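Putative O-GlcNAcase nagJ (PDB 6PV5) probably acts as a hexosaminidase of glycoside hydrolase family 84, here represented by its N-terminal, catalytic barrel and helical post-catalytic portions. Local coordinates at residues Asp227-His230 against Arg231-Arg235; Lys389-Ser392 against Asn393-Arg397; Trp511-Glu515 against Ala516-Ile520; Ala549-Asn552 against Gln553-His557. One frame throughout, in Å; residues are numbered along the deposited sequence.

Interaction 1 of 4, residues Asp227-His230 against Arg231-Arg235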
loop_
_atom_site.group_PDB
_atom_site.type_symbol
_atom_site.label_atom_id
_atom_site.label_comp_id
_atom_site.label_asym_id
_atom_site.label_seq_id
_atom_site.Cartn_x
_atom_site.Cartn_y
_atom_site.Cartn_z
ATOM N N ASP A 227 -6.154 14.162 15.059
ATOM C CA ASP A 227 -5.315 14.270 16.247
ATOM C C ASP A 227 -4.767 15.696 16.384
ATOM O O ASP A 227 -3.820 16.080 15.699
ATOM C CB ASP A 227 -4.209 13.207 16.309
ATOM C CG ASP A 227 -3.328 13.360 17.547
ATOM O OD1 ASP A 227 -3.500 14.383 18.259
ATOM O OD2 ASP A 227 -2.500 12.451 17.812
ATOM N N PRO A 228 -5.286 16.508 17.334
ATOM C CA PRO A 228 -4.947 17.931 17.389
ATOM C C PRO A 228 -3.482 18.269 17.676
ATOM O O PRO A 228 -3.050 19.365 17.343
ATOM C CB PRO A 228 -5.900 18.480 18.469
ATOM C CG PRO A 228 -6.152 17.289 19.371
ATOM C CD PRO A 228 -6.180 16.095 18.434
ATOM N N TYR A 229 -2.728 17.323 18.254
ATOM C CA TYR A 229 -1.343 17.526 18.649
ATOM C C TYR A 229 -0.413 17.392 17.446
ATOM O O TYR A 229 0.800 17.594 17.544
ATOM C CB TYR A 229 -0.957 16.559 19.775
ATOM C CG TYR A 229 -1.716 16.857 21.042
ATOM C CD1 TYR A 229 -2.900 16.196 21.336
ATOM C CD2 TYR A 229 -1.304 17.870 21.897
ATOM C CE1 TYR A 229 -3.634 16.502 22.471
ATOM C CE2 TYR A 229 -2.027 18.188 23.035
ATOM C CZ TYR A 229 -3.195 17.503 23.322
ATOM O OH TYR A 229 -3.908 17.800 24.446
ATOM N N HIS A 230 -0.985 17.022 16.300
ATOM C CA HIS A 230 -0.180 17.031 15.099
ATOM C C HIS A 230 -0.394 18.366 14.386
ATOM O O HIS A 230 0.403 18.714 13.525
ATOM C CB HIS A 230 -0.421 15.756 14.266
ATOM C CG HIS A 230 -1.146 16.051 12.999
ATOM N ND1 HIS A 230 -2.441 16.544 12.988
ATOM C CD2 HIS A 230 -0.735 16.021 11.713
ATOM C CE1 HIS A 230 -2.808 16.775 11.744
ATOM N NE2 HIS A 230 -1.778 16.460 10.947
ATOM N N ARG A 231 -1.444 19.121 14.770
ATOM C CA ARG A 231 -1.914 20.253 13.977
ATOM C C ARG A 231 -2.400 21.436 14.821
ATOM O O ARG A 231 -1.705 22.444 14.922
ATOM C CB ARG A 231 -3.018 19.838 12.997
ATOM C CG ARG A 231 -3.366 20.907 11.969
ATOM C CD ARG A 231 -4.539 20.563 11.068
ATOM N NE ARG A 231 -4.859 21.738 10.265
ATOM C CZ ARG A 231 -5.840 22.603 10.521
ATOM N NH1 ARG A 231 -6.029 23.650 9.732
ATOM N NH2 ARG A 231 -6.630 22.424 11.563
ATOM N N GLU A 232 -3.648 21.384 15.313
ATOM C CA GLU A 232 -4.221 22.527 16.016
ATOM C C GLU A 232 -3.356 22.860 17.231
ATOM O O GLU A 232 -3.079 24.027 17.502
ATOM C CB GLU A 232 -5.645 22.258 16.505
ATOM C CG GLU A 232 -6.726 22.644 15.511
ATOM C CD GLU A 232 -7.247 21.498 14.653
ATOM O OE1 GLU A 232 -6.552 20.455 14.551
ATOM O OE2 GLU A 232 -8.352 21.652 14.089
ATOM N N LYS A 233 -2.935 21.816 17.948
ATOM C CA LYS A 233 -2.105 21.971 19.129
ATOM C C LYS A 233 -0.689 21.473 18.850
ATOM O O LYS A 233 -0.131 20.744 19.666
ATOM C CB LYS A 233 -2.668 21.089 20.246
ATOM C CG LYS A 233 -4.081 21.405 20.713
ATOM C CD LYS A 233 -4.471 20.576 21.928
ATOM C CE LYS A 233 -5.957 20.595 22.216
ATOM N NZ LYS A 233 -6.414 21.903 22.740
ATOM N N TRP A 234 -0.104 21.838 17.698
ATOM C CA TRP A 234 1.217 21.321 17.340
ATOM C C TRP A 234 2.291 21.748 18.340
ATOM O O TRP A 234 3.285 21.048 18.498
ATOM C CB TRP A 234 1.636 21.717 15.924
ATOM C CG TRP A 234 1.752 23.192 15.718
ATOM C CD1 TRP A 234 0.748 24.042 15.364
ATOM C CD2 TRP A 234 2.938 24.002 15.845
ATOM N NE1 TRP A 234 1.227 25.318 15.239
ATOM C CE2 TRP A 234 2.570 25.324 15.525
ATOM C CE3 TRP A 234 4.269 23.741 16.195
ATOM C CZ2 TRP A 234 3.477 26.384 15.552
ATOM C CZ3 TRP A 234 5.172 24.786 16.201
ATOM C CH2 TRP A 234 4.777 26.090 15.893
ATOM N N ARG A 235 2.104 22.904 18.978
ATOM C CA ARG A 235 3.081 23.394 19.942
ATOM C C ARG A 235 3.103 22.524 21.200
ATOM O O ARG A 235 4.145 22.403 21.838
ATOM C CB ARG A 235 2.784 24.848 20.306
ATOM C CG ARG A 235 3.016 25.820 19.163
ATOM C CD ARG A 235 2.250 27.073 19.519
ATOM N NE ARG A 235 2.312 28.107 18.494
ATOM C CZ ARG A 235 1.416 28.269 17.526
ATOM N NH1 ARG A 235 0.376 27.456 17.435
ATOM N NH2 ARG A 235 1.561 29.250 16.653
#
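K233 lays its CD over one face of the Y229 ring, 4.0 Å from the ring centroid and 29° off the normal. This is a CH-pi contact in which the lysine chain slants across CE2 and CZ. The K233 chi1 of -62° sets CG beside the backbone N, which carries the chain over the tyrosine and along P228, where K233 CG lies 4.1 Å from P228 CB. P228 O takes two backbone donors from opposite faces of its plane, R231 N at 3.0 Å and K233 N, the latter modelled too close to be taken literally. D227 shapes the entry: its OD1 receives Y229 N at 3.0 Å, an Asx turn, and its O accepts both H230 N and, at 3.1 Å, H230 ND1 in the plane of the imidazole. Further out, Y222 and Y238 hold D227 OD2, and K287 of helix 274-294 reaches the carbonyls of Y229 and W234. Residues 227-235 lie in the loop after strand 219-222, the second of the (beta/alpha)8 barrel, and the R231 side chain comes within about 7 Å of that of D305, the predicted proton donor. Bonds to two carbonyls thus fix the loop's shape from within, while the lysine methylenes add an apolar layer.

Interaction 2 of 4, residues Lys389-Ser392 against Asn393-Arg397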
loop_
_atom_site.group_PDB
_atom_site.type_symbol
_atom_site.label_atom_id
_atom_site.label_comp_id
_atom_site.label_asym_id
_atom_site.label_seq_id
_atom_site.Cartn_x
_atom_site.Cartn_y
_atom_site.Cartn_z
ATOM N N LYS A 389 9.760 13.288 -13.926
ATOM C CA LYS A 389 10.928 13.996 -14.423
ATOM C C LYS A 389 10.694 15.501 -14.374
ATOM O O LYS A 389 11.552 16.249 -13.929
ATOM C CB LYS A 389 11.271 13.519 -15.839
ATOM C CG LYS A 389 12.521 14.139 -16.453
ATOM C CD LYS A 389 13.757 13.287 -16.276
ATOM C CE LYS A 389 14.892 13.715 -17.188
ATOM N NZ LYS A 389 16.183 13.137 -16.749
ATOM N N LYS A 390 9.512 15.943 -14.809
ATOM C CA LYS A 390 9.224 17.361 -14.870
ATOM C C LYS A 390 9.305 17.966 -13.471
ATOM O O LYS A 390 9.666 19.124 -13.315
ATOM C CB LYS A 390 7.879 17.621 -15.551
ATOM C CG LYS A 390 7.545 19.095 -15.710
ATOM C CD LYS A 390 6.325 19.367 -16.569
ATOM C CE LYS A 390 6.237 20.822 -16.983
ATOM N NZ LYS A 390 4.856 21.206 -17.370
ATOM N N VAL A 391 8.941 17.183 -12.458
ATOM C CA VAL A 391 8.874 17.715 -11.106
ATOM C C VAL A 391 10.252 17.571 -10.455
ATOM O O VAL A 391 10.675 18.485 -9.762
ATOM C CB VAL A 391 7.757 17.055 -10.264
ATOM C CG1 VAL A 391 7.813 17.506 -8.804
ATOM C CG2 VAL A 391 6.379 17.343 -10.860
ATOM N N SER A 392 10.936 16.440 -10.693
ATOM C CA SER A 392 12.255 16.224 -10.109
ATOM C C SER A 392 13.267 17.226 -10.676
ATOM O O SER A 392 14.168 17.641 -9.965
ATOM C CB SER A 392 12.722 14.816 -10.280
ATOM O OG SER A 392 13.002 14.539 -11.651
ATOM N N ASN A 393 13.058 17.665 -11.924
ATOM C CA ASN A 393 13.899 18.685 -12.541
ATOM C C ASN A 393 13.730 20.029 -11.850
ATOM O O ASN A 393 14.691 20.775 -11.716
ATOM C CB ASN A 393 13.715 18.785 -14.052
ATOM C CG ASN A 393 14.408 17.639 -14.763
ATOM O OD1 ASN A 393 15.285 16.978 -14.197
ATOM N ND2 ASN A 393 14.015 17.387 -16.001
ATOM N N VAL A 394 12.514 20.329 -11.392
ATOM C CA VAL A 394 12.294 21.615 -10.749
ATOM C C VAL A 394 12.920 21.590 -9.353
ATOM O O VAL A 394 13.454 22.599 -8.908
ATOM C CB VAL A 394 10.792 21.972 -10.702
ATOM C CG1 VAL A 394 10.525 23.231 -9.893
ATOM C CG2 VAL A 394 10.202 22.092 -12.104
ATOM N N TYR A 395 12.843 20.434 -8.667
ATOM C CA TYR A 395 13.223 20.323 -7.263
ATOM C C TYR A 395 14.678 19.879 -7.118
ATOM O O TYR A 395 15.215 19.879 -6.007
ATOM C CB TYR A 395 12.259 19.393 -6.507
ATOM C CG TYR A 395 11.101 20.127 -5.879
ATOM C CD1 TYR A 395 9.898 20.292 -6.552
ATOM C CD2 TYR A 395 11.210 20.658 -4.603
ATOM C CE1 TYR A 395 8.847 20.990 -5.978
ATOM C CE2 TYR A 395 10.168 21.347 -4.011
ATOM C CZ TYR A 395 8.987 21.526 -4.708
ATOM O OH TYR A 395 7.969 22.225 -4.130
ATOM N N ASN A 396 15.298 19.452 -8.226
ATOM C CA ASN A 396 16.721 19.145 -8.224
ATOM C C ASN A 396 17.004 17.974 -7.285
ATOM O O ASN A 396 18.037 17.965 -6.616
ATOM C CB ASN A 396 17.555 20.371 -7.823
ATOM C CG ASN A 396 17.529 21.433 -8.897
ATOM O OD1 ASN A 396 17.968 21.174 -10.017
ATOM N ND2 ASN A 396 16.970 22.597 -8.581
ATOM N N ARG A 397 16.064 17.012 -7.227
ATOM C CA ARG A 397 16.163 15.863 -6.340
ATOM C C ARG A 397 15.096 14.848 -6.738
ATOM O O ARG A 397 14.098 15.194 -7.369
ATOM C CB ARG A 397 15.977 16.281 -4.874
ATOM C CG ARG A 397 14.549 16.694 -4.538
ATOM C CD ARG A 397 14.366 17.465 -3.249
ATOM N NE ARG A 397 14.765 18.848 -3.424
ATOM C CZ ARG A 397 15.071 19.676 -2.426
ATOM N NH1 ARG A 397 15.027 19.253 -1.171
ATOM N NH2 ARG A 397 15.420 20.925 -2.685
#
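Helix 385-395 packs against the (beta/alpha)8 barrel as the helix of the beta-alpha-beta unit between strands 369-372 and 399-403, and this contact is its last turn. V391 and Y395, one turn apart, point the same way, with V391 CG1 4.1 Å from Y395 CD1. The edge of the tyrosine ring meets V391 O, which also accepts Y395 N at 3.1 Å. The pair faces inward, V391 onto M399 and W372, Y395 onto V370 and helix 355-363. On the solvent side K389 bends at chi2 (96°) and crosses the N393 amide slantwise, K389 CG lying 3.6 Å from N393 ND2, while N393 N bonds to K389 O at 2.9 Å. S392 OG hydrogen-bonds to E430, just before strand 431-436. At the exit N396 has positive phi (64°), and S392 O receives two weak bonds, from N396 N at 2.8 Å and from R397 N at 3.4 Å. R397 then folds back along the helix end, its NH1 reaching the carbonyls of D365 and I368 and its NH2 that of L364, while R397 NE meets Y395 O at 2.8 Å, nearly straight at 170° and within the guanidinium plane.

Interaction 3 of 4, residues Trp511-Glu515 against Ala516-Ile520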
loop_
_atom_site.group_PDB
_atom_site.type_symbol
_atom_site.label_atom_id
_atom_site.label_comp_id
_atom_site.label_asym_id
_atom_site.label_seq_id
_atom_site.Cartn_x
_atom_site.Cartn_y
_atom_site.Cartn_z
ATOM N N TRP A 511 -24.205 -3.991 -27.415
ATOM C CA TRP A 511 -25.100 -2.919 -27.824
ATOM C C TRP A 511 -24.992 -2.627 -29.315
ATOM O O TRP A 511 -25.983 -2.224 -29.920
ATOM C CB TRP A 511 -24.948 -1.645 -26.988
ATOM C CG TRP A 511 -25.540 -1.760 -25.615
ATOM C CD1 TRP A 511 -24.917 -1.486 -24.427
ATOM C CD2 TRP A 511 -26.876 -2.181 -25.281
ATOM N NE1 TRP A 511 -25.776 -1.697 -23.380
ATOM C CE2 TRP A 511 -26.981 -2.133 -23.870
ATOM C CE3 TRP A 511 -27.995 -2.592 -26.028
ATOM C CZ2 TRP A 511 -28.158 -2.484 -23.203
ATOM C CZ3 TRP A 511 -29.152 -2.955 -25.367
ATOM C CH2 TRP A 511 -29.230 -2.895 -23.970
ATOM N N GLU A 512 -23.793 -2.803 -29.883
ATOM C CA GLU A 512 -23.573 -2.578 -31.302
ATOM C C GLU A 512 -24.338 -3.633 -32.104
ATOM O O GLU A 512 -25.008 -3.308 -33.074
ATOM C CB GLU A 512 -22.078 -2.662 -31.637
ATOM C CG GLU A 512 -21.278 -1.451 -31.194
ATOM C CD GLU A 512 -21.223 -0.311 -32.193
ATOM O OE1 GLU A 512 -20.843 -0.564 -33.361
ATOM O OE2 GLU A 512 -21.548 0.835 -31.800
ATOM N N LYS A 513 -24.242 -4.898 -31.677
ATOM C CA LYS A 513 -24.938 -6.004 -32.323
ATOM C C LYS A 513 -26.452 -5.857 -32.182
ATOM O O LYS A 513 -27.205 -6.184 -33.097
ATOM C CB LYS A 513 -24.468 -7.335 -31.738
ATOM C CG LYS A 513 -23.042 -7.693 -32.118
ATOM C CD LYS A 513 -22.527 -8.967 -31.486
ATOM C CE LYS A 513 -21.037 -9.125 -31.718
ATOM N NZ LYS A 513 -20.550 -10.442 -31.252
ATOM N N TRP A 514 -26.884 -5.377 -31.015
ATOM C CA TRP A 514 -28.293 -5.226 -30.718
ATOM C C TRP A 514 -28.881 -4.206 -31.681
ATOM O O TRP A 514 -29.899 -4.480 -32.291
ATOM C CB TRP A 514 -28.486 -4.808 -29.261
ATOM C CG TRP A 514 -29.903 -4.522 -28.871
ATOM C CD1 TRP A 514 -30.522 -3.306 -28.815
ATOM C CD2 TRP A 514 -30.874 -5.491 -28.445
ATOM N NE1 TRP A 514 -31.807 -3.454 -28.368
ATOM C CE2 TRP A 514 -32.059 -4.783 -28.154
ATOM C CE3 TRP A 514 -30.849 -6.880 -28.280
ATOM C CZ2 TRP A 514 -33.217 -5.424 -27.711
ATOM C CZ3 TRP A 514 -31.985 -7.512 -27.822
ATOM C CH2 TRP A 514 -33.156 -6.792 -27.549
ATOM N N GLU A 515 -28.211 -3.059 -31.843
ATOM C CA GLU A 515 -28.714 -2.005 -32.713
ATOM C C GLU A 515 -28.789 -2.474 -34.170
ATOM O O GLU A 515 -29.549 -1.907 -34.948
ATOM C CB GLU A 515 -27.904 -0.711 -32.577
ATOM C CG GLU A 515 -27.960 -0.089 -31.190
ATOM C CD GLU A 515 -29.297 0.476 -30.738
ATOM O OE1 GLU A 515 -30.178 0.687 -31.595
ATOM O OE2 GLU A 515 -29.453 0.715 -29.521
ATOM N N ALA A 516 -28.030 -3.524 -34.515
ATOM C CA ALA A 516 -27.945 -4.051 -35.868
ATOM C C ALA A 516 -28.811 -5.305 -36.045
ATOM O O ALA A 516 -28.839 -5.892 -37.127
ATOM C CB ALA A 516 -26.497 -4.317 -36.209
ATOM N N GLY A 517 -29.512 -5.726 -34.981
ATOM C CA GLY A 517 -30.358 -6.912 -35.029
ATOM C C GLY A 517 -29.577 -8.207 -35.247
ATOM O O GLY A 517 -30.117 -9.176 -35.770
ATOM N N SER A 518 -28.307 -8.239 -34.828
ATOM C CA SER A 518 -27.507 -9.450 -34.932
ATOM C C SER A 518 -27.686 -10.306 -33.672
ATOM O O SER A 518 -28.140 -9.805 -32.647
ATOM C CB SER A 518 -26.064 -9.106 -35.222
ATOM O OG SER A 518 -25.214 -10.207 -34.938
ATOM N N ASP A 519 -27.361 -11.606 -33.764
ATOM C CA ASP A 519 -27.549 -12.551 -32.672
ATOM C C ASP A 519 -26.555 -12.248 -31.549
ATOM O O ASP A 519 -25.381 -12.002 -31.811
ATOM C CB ASP A 519 -27.316 -13.991 -33.135
ATOM C CG ASP A 519 -27.495 -14.988 -32.006
ATOM O OD1 ASP A 519 -28.641 -15.143 -31.550
ATOM O OD2 ASP A 519 -26.481 -15.559 -31.557
ATOM N N ILE A 520 -27.029 -12.265 -30.296
ATOM C CA ILE A 520 -26.208 -11.798 -29.189
ATOM C C ILE A 520 -26.119 -12.878 -28.119
ATOM O O ILE A 520 -25.831 -12.567 -26.968
ATOM C CB ILE A 520 -26.734 -10.467 -28.612
ATOM C CG1 ILE A 520 -28.224 -10.534 -28.278
ATOM C CG2 ILE A 520 -26.402 -9.303 -29.526
ATOM C CD1 ILE A 520 -28.682 -9.480 -27.301
#
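I520 and W514 come together slantwise, the isoleucine methyl CD1 lying at the edge of the indole near its plane, 3.5 Å from W514 CE3 and farther from CZ3. W514 CG is anti to its backbone N (chi1 176°), which brings the CE3 edge of the ring to I520 CD1. One face of the same indole receives W511 from the turn before: W511 CZ3 stands 3.7 Å above the W514 plane, offset toward the rim, while W514 CD1 meets the W511 ring at its edge. I520 uses its other branch on K513, with I520 CG2 3.5 Å from K513 CB, and so spans two neighbouring residues of the helix at once. K513 runs on extended past this contact, and its NZ forms a salt bridge with E523.

The backbone between these groups is a Schellman motif. G517 takes positive phi (65°) as the chain leaves the helix, S518 N bonds to K513 O at 2.9 Å, and G517 N meets W514 O at 3.0 Å from above the carbonyl plane. The reversal returns I520 to the side of the helix it has just left.

I520 also occupies the N-cap position of helix 521-544, and just before it D519 OD1 bonds to the S521 hydroxyl. The contact therefore forms the connection between helices 501-515 and 521-544, while the W514 ring reaches L575, I578 and V579 near the end of helix 548-579, tying a third helix of the post-catalytic region to this corner.

Interaction 4 of 4, residues Ala549-Asn552 against Gln553-His557; sequences ALLN and QLDSH
Different first torsions bring L550 and L554 together. L550 has chi1 178°, its CG trans to the backbone N and beside the carbonyl carbon, whereas L554 at -67° keeps CG beside its own N, and this pairing brings the two CD1 methyls together. The two chains cross at a slant, and L550 CD1 comes to 3.4 Å from L554 CD1, closer than methyl groups usually pack. L554 CG also sits 3.2 Å from L550 O. Both leucines face F483 of helix 480-487, and L554 adds F486 and M415. Along the neighbouring side Q553 extends beyond CG and lies along the A549 carbonyl, Q553 CG 3.5 Å from A549 O, while Q553 N donates to that oxygen at 3.0 Å. L554 N divides itself between a weak bond to L550 O and one to L551 O at 3.2 Å, which it meets from above the carbonyl plane. D555 N reaches N552 O only weakly, at 3.5 Å, and the D555 carboxylate forms a salt bridge with R542. Beyond it the N atoms of S556 and H557 have no bond to the turn before, a kink in helix 548-579. Shared and weakened backbone bonds thus coincide with the kink, while close leucine packing sets this face of the helix against F483.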
loop_
_atom_site.group_PDB
_atom_site.type_symbol
_atom_site.label_atom_id
_atom_site.label_comp_id
_atom_site.label_asym_id
_atom_site.label_seq_id
_atom_site.Cartn_x
_atom_site.Cartn_y
_atom_site.Cartn_z
ATOM N N ALA A 549 -13.502 -8.306 10.456
ATOM C CA ALA A 549 -13.548 -6.851 10.315
ATOM C C ALA A 549 -13.746 -6.497 8.842
ATOM O O ALA A 549 -14.519 -5.600 8.498
ATOM C CB ALA A 549 -12.285 -6.206 10.871
ATOM N N LEU A 550 -13.055 -7.235 7.966
ATOM C CA LEU A 550 -13.176 -7.001 6.538
ATOM C C LEU A 550 -14.610 -7.295 6.084
ATOM O O LEU A 550 -15.212 -6.519 5.357
ATOM C CB LEU A 550 -12.165 -7.888 5.800
ATOM C CG LEU A 550 -12.217 -7.785 4.268
ATOM C CD1 LEU A 550 -12.147 -6.330 3.820
ATOM C CD2 LEU A 550 -11.074 -8.554 3.646
ATOM N N LEU A 551 -15.160 -8.427 6.516
ATOM C CA LEU A 551 -16.516 -8.802 6.137
ATOM C C LEU A 551 -17.509 -7.718 6.560
ATOM O O LEU A 551 -18.344 -7.294 5.758
ATOM C CB LEU A 551 -16.846 -10.169 6.744
ATOM C CG LEU A 551 -18.306 -10.625 6.641
ATOM C CD1 LEU A 551 -18.794 -10.646 5.194
ATOM C CD2 LEU A 551 -18.478 -12.001 7.295
ATOM N N ASN A 552 -17.381 -7.230 7.800
ATOM C CA ASN A 552 -18.264 -6.192 8.305
ATOM C C ASN A 552 -18.136 -4.895 7.504
ATOM O O ASN A 552 -19.130 -4.213 7.273
ATOM C CB ASN A 552 -18.079 -5.993 9.818
ATOM C CG ASN A 552 -18.808 -7.051 10.633
ATOM O OD1 ASN A 552 -19.865 -7.540 10.231
ATOM N ND2 ASN A 552 -18.256 -7.410 11.779
ATOM N N GLN A 553 -16.910 -4.529 7.091
ATOM C CA GLN A 553 -16.717 -3.277 6.369
ATOM C C GLN A 553 -17.436 -3.330 5.017
ATOM O O GLN A 553 -17.909 -2.314 4.514
ATOM C CB GLN A 553 -15.221 -2.987 6.224
ATOM C CG GLN A 553 -14.623 -2.279 7.437
ATOM C CD GLN A 553 -13.116 -2.398 7.486
ATOM O OE1 GLN A 553 -12.466 -2.870 6.553
ATOM N NE2 GLN A 553 -12.536 -1.997 8.606
ATOM N N LEU A 554 -17.533 -4.536 4.452
ATOM C CA LEU A 554 -17.997 -4.761 3.091
ATOM C C LEU A 554 -19.455 -5.229 3.036
ATOM O O LEU A 554 -20.013 -5.406 1.952
ATOM C CB LEU A 554 -17.090 -5.855 2.520
ATOM C CG LEU A 554 -15.630 -5.431 2.329
ATOM C CD1 LEU A 554 -14.806 -6.565 1.748
ATOM C CD2 LEU A 554 -15.548 -4.186 1.451
ATOM N N ASP A 555 -20.088 -5.450 4.188
ATOM C CA ASP A 555 -21.348 -6.197 4.175
ATOM C C ASP A 555 -22.425 -5.545 3.318
ATOM O O ASP A 555 -23.096 -6.264 2.585
ATOM C CB ASP A 555 -21.952 -6.548 5.537
ATOM C CG ASP A 555 -23.096 -7.558 5.366
ATOM O OD1 ASP A 555 -22.823 -8.770 5.165
ATOM O OD2 ASP A 555 -24.241 -7.120 5.355
ATOM N N SER A 556 -22.627 -4.225 3.428
ATOM C CA SER A 556 -23.610 -3.539 2.590
ATOM C C SER A 556 -23.281 -3.665 1.098
ATOM O O SER A 556 -24.194 -3.795 0.264
ATOM C CB SER A 556 -23.758 -2.101 2.961
ATOM O OG SER A 556 -24.226 -2.010 4.283
ATOM N N HIS A 557 -21.979 -3.607 0.771
ATOM C CA HIS A 557 -21.520 -3.750 -0.608
ATOM C C HIS A 557 -21.875 -5.132 -1.149
ATOM O O HIS A 557 -22.332 -5.241 -2.278
ATOM C CB HIS A 557 -20.020 -3.436 -0.714
ATOM C CG HIS A 557 -19.758 -1.997 -0.391
ATOM N ND1 HIS A 557 -19.683 -1.532 0.912
ATOM C CD2 HIS A 557 -19.622 -0.915 -1.179
ATOM C CE1 HIS A 557 -19.503 -0.226 0.913
ATOM N NE2 HIS A 557 -19.429 0.175 -0.367
#

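In the fold
Interactions 1 and 2 both belong to the barrel, yet their centres lie about 31 Å apart. The first shapes a loop on the side of the predicted active site through polar bonds to doubly used carbonyls; the second ends an outer helix, with an apolar inner face and a charged rim. Interactions 3 and 4 lie in the post-catalytic helices, about 39 Å apart between centres. Helix 548-579 links them: it carries interaction 4, and its far end is touched by W514 of interaction 3. Interactions 1, 2 and 4 are partly buried, the last putting leucines against helix 480-487, whereas interaction 3 is a surface turn mixing tryptophan, isoleucine and lysine. None of the four touches another.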